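Local structure of endo-1,4-b-d-mannanase (Trichoderma reesei, 1QNR) at residues Thr133-Thr138 against Asp178-Trp183. The protein hydrolyses internal beta-1,4-mannosidic linkages in mannans, as an endo-acting enzyme of glycoside hydrolase family 5. Residues are numbered along the deposited sequence; the frame is centred on the assembly and turned at random.
Sequences TWYTNT and DVIVQW. With NAG (2-acetamido-2-deoxy-beta-D-glucopyranose), chain F.
Tyr135 and Trp183 head an aromatic cluster that packs the short 3-10 turn ahead of helix 138-155 against the first turns of helix 178-194. The tyrosine meets the indole edge-to-face: its CD1 comes down 3.5 Å from CD2 of Trp183, and the Tyr135 ring stands at 78° to the five-membered ring. In Trp183, CG is anti to the backbone N (chi1 172°), which carries the indole out toward the loop, and chi2 near 81° turns one face to Tyr135. Trp134 brings the edge of its six-membered ring, CZ3 first, to 3.7 Å from CZ2 of Trp183. One face of the Tyr135 ring is met by CE3 of Trp134, the opposite face by Ile180, whose CG1 makes a CH-pi contact 4.2 Å from the centroid of the Tyr135 ring. At the root of the side chain, CG1 of Val179 sits 3.8 Å from CB of Tyr135. The hydroxyl of Tyr135 and the indole N-H of Trp183 bond outside the two segments: OH to Arg171 O, NE1 to Gln141 OE1. With the indole of Trp183 cut back to an alanine, the edge of Tyr135 and CZ3 of Trp134 would probably lose the surface they rest on, and Gln141 OE1 this donor. The whole is a buried, mainly apolar contact, joining the loop before helix 138-155 to the N-terminal end of helix 178-194, helices that flank strand 161-165 in the sequence of a family 5 (beta/alpha)8 barrel.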
loop_
_atom_site.group_PDB
_atom_site.type_symbol
_atom_site.label_atom_id
_atom_site.label_comp_id
_atom_site.label_asym_id
_atom_site.label_seq_id
_atom_site.Cartn_x
_atom_site.Cartn_y
_atom_site.Cartn_z
ATOM N N THR A 133 -10.981 3.354 -19.283
ATOM C CA THR A 133 -12.438 3.079 -19.157
ATOM C C THR A 133 -12.698 2.037 -18.073
ATOM O O THR A 133 -13.883 1.856 -17.679
ATOM C CB THR A 133 -13.085 2.602 -20.471
ATOM O OG1 THR A 133 -12.591 1.338 -20.849
ATOM C CG2 THR A 133 -12.786 3.631 -21.587
ATOM N N TRP A 134 -11.680 1.373 -17.503
ATOM C CA TRP A 134 -11.857 0.364 -16.452
ATOM C C TRP A 134 -12.721 0.861 -15.305
ATOM O O TRP A 134 -13.620 0.134 -14.786
ATOM C CB TRP A 134 -10.466 -0.063 -15.888
ATOM C CG TRP A 134 -10.583 -1.111 -14.763
ATOM C CD1 TRP A 134 -10.662 -2.448 -14.905
ATOM C CD2 TRP A 134 -10.494 -0.871 -13.338
ATOM N NE1 TRP A 134 -10.785 -3.099 -13.653
ATOM C CE2 TRP A 134 -10.608 -2.134 -12.697
ATOM C CE3 TRP A 134 -10.357 0.289 -12.567
ATOM C CZ2 TRP A 134 -10.625 -2.241 -11.292
ATOM C CZ3 TRP A 134 -10.312 0.140 -11.167
ATOM C CH2 TRP A 134 -10.426 -1.103 -10.536
ATOM N N TYR A 135 -12.515 2.117 -14.889
ATOM C CA TYR A 135 -13.212 2.711 -13.745
ATOM C C TYR A 135 -14.733 2.735 -13.915
ATOM O O TYR A 135 -15.433 2.783 -12.866
ATOM C CB TYR A 135 -12.702 4.152 -13.480
ATOM C CG TYR A 135 -11.227 4.134 -13.006
ATOM C CD1 TYR A 135 -10.864 3.856 -11.693
ATOM C CD2 TYR A 135 -10.201 4.364 -13.950
ATOM C CE1 TYR A 135 -9.520 3.774 -11.307
ATOM C CE2 TYR A 135 -8.843 4.305 -13.574
ATOM C CZ TYR A 135 -8.531 4.016 -12.242
ATOM O OH TYR A 135 -7.202 3.912 -11.821
ATOM N N THR A 136 -15.227 2.759 -15.169
ATOM C CA THR A 136 -16.694 2.827 -15.377
ATOM C C THR A 136 -17.154 1.649 -16.202
ATOM O O THR A 136 -18.298 1.680 -16.774
ATOM C CB THR A 136 -17.028 4.152 -16.132
ATOM O OG1 THR A 136 -16.271 4.334 -17.336
ATOM C CG2 THR A 136 -16.807 5.334 -15.219
ATOM N N ASN A 137 -16.376 0.570 -16.330
ATOM C CA ASN A 137 -16.757 -0.673 -17.043
ATOM C C ASN A 137 -17.625 -1.529 -16.109
ATOM O O ASN A 137 -17.124 -1.990 -15.060
ATOM C CB ASN A 137 -15.476 -1.390 -17.506
ATOM C CG ASN A 137 -15.655 -2.707 -18.217
ATOM O OD1 ASN A 137 -16.513 -3.521 -17.809
ATOM N ND2 ASN A 137 -14.828 -2.967 -19.226
ATOM N N THR A 138 -18.956 -1.665 -16.437
ATOM C CA THR A 138 -19.814 -2.330 -15.444
ATOM C C THR A 138 -19.417 -3.778 -15.110
ATOM O O THR A 138 -19.429 -4.149 -13.928
ATOM C CB THR A 138 -21.302 -2.342 -15.957
ATOM O OG1 THR A 138 -21.665 -0.943 -16.262
ATOM C CG2 THR A 138 -22.189 -2.957 -14.897
ATOM N N ASP A 178 -11.924 13.919 -12.145
ATOM C CA ASP A 178 -13.198 13.537 -11.490
ATOM C C ASP A 178 -13.457 12.042 -11.699
ATOM O O ASP A 178 -14.322 11.486 -10.961
ATOM C CB ASP A 178 -14.385 14.357 -12.097
ATOM C CG ASP A 178 -15.663 14.174 -11.297
ATOM O OD1 ASP A 178 -15.662 14.439 -10.092
ATOM O OD2 ASP A 178 -16.666 13.783 -11.959
ATOM N N VAL A 179 -12.861 11.360 -12.684
ATOM C CA VAL A 179 -13.167 9.910 -12.820
ATOM C C VAL A 179 -12.652 9.175 -11.565
ATOM O O VAL A 179 -13.486 8.437 -10.956
ATOM C CB VAL A 179 -12.479 9.344 -14.050
ATOM C CG1 VAL A 179 -12.615 7.827 -14.239
ATOM C CG2 VAL A 179 -12.966 10.037 -15.358
ATOM N N ILE A 180 -11.430 9.391 -11.145
ATOM C CA ILE A 180 -10.986 8.738 -9.875
ATOM C C ILE A 180 -11.665 9.323 -8.693
ATOM O O ILE A 180 -11.991 8.559 -7.735
ATOM C CB ILE A 180 -9.420 8.756 -9.760
ATOM C CG1 ILE A 180 -8.883 7.680 -10.728
ATOM C CG2 ILE A 180 -9.010 8.517 -8.272
ATOM C CD1 ILE A 180 -7.360 7.662 -10.946
ATOM N N VAL A 181 -12.087 10.623 -8.631
ATOM C CA VAL A 181 -12.843 11.094 -7.435
ATOM C C VAL A 181 -14.143 10.311 -7.311
ATOM O O VAL A 181 -14.483 9.840 -6.200
ATOM C CB VAL A 181 -13.103 12.604 -7.516
ATOM C CG1 VAL A 181 -14.029 13.013 -6.368
ATOM C CG2 VAL A 181 -11.802 13.436 -7.414
ATOM N N GLN A 182 -14.927 10.163 -8.383
ATOM C CA GLN A 182 -16.223 9.478 -8.284
ATOM C C GLN A 182 -16.068 7.995 -8.030
ATOM O O GLN A 182 -16.821 7.441 -7.186
ATOM C CB GLN A 182 -17.152 9.707 -9.535
ATOM C CG GLN A 182 -17.524 11.192 -9.769
ATOM C CD GLN A 182 -18.029 11.895 -8.531
ATOM O OE1 GLN A 182 -18.886 11.361 -7.750
ATOM N NE2 GLN A 182 -17.497 13.074 -8.179
ATOM N N TRP A 183 -15.075 7.332 -8.628
ATOM C CA TRP A 183 -14.865 5.885 -8.361
ATOM C C TRP A 183 -14.397 5.689 -6.910
ATOM O O TRP A 183 -14.956 4.813 -6.197
ATOM C CB TRP A 183 -13.764 5.427 -9.348
ATOM C CG TRP A 183 -13.287 4.007 -9.088
ATOM C CD1 TRP A 183 -13.911 2.833 -9.498
ATOM C CD2 TRP A 183 -12.079 3.603 -8.398
ATOM N NE1 TRP A 183 -13.217 1.737 -9.036
ATOM C CE2 TRP A 183 -12.084 2.205 -8.358
ATOM C CE3 TRP A 183 -11.046 4.331 -7.779
ATOM C CZ2 TRP A 183 -11.022 1.509 -7.784
ATOM C CZ3 TRP A 183 -9.986 3.597 -7.184
ATOM C CH2 TRP A 183 -9.993 2.183 -7.175
HETATM C C1 NAG F . -9.529 4.382 -24.307
HETATM C C2 NAG F . -8.722 5.246 -25.255
HETATM C C3 NAG F . -9.373 6.610 -25.186
HETATM C C4 NAG F . -10.841 6.384 -25.599
HETATM C C5 NAG F . -11.570 5.451 -24.582
HETATM C C6 NAG F . -13.026 5.267 -24.981
HETATM C C7 NAG F . -6.313 4.805 -25.700
HETATM C C8 NAG F . -4.935 4.909 -25.154
HETATM N N2 NAG F . -7.313 5.135 -24.832
HETATM O O3 NAG F . -8.720 7.426 -26.171
HETATM O O4 NAG F . -11.577 7.609 -25.660
HETATM O O5 NAG F . -10.892 4.201 -24.677
HETATM O O6 NAG F . -13.117 4.721 -26.265
HETATM O O7 NAG F . -6.526 4.471 -26.795
#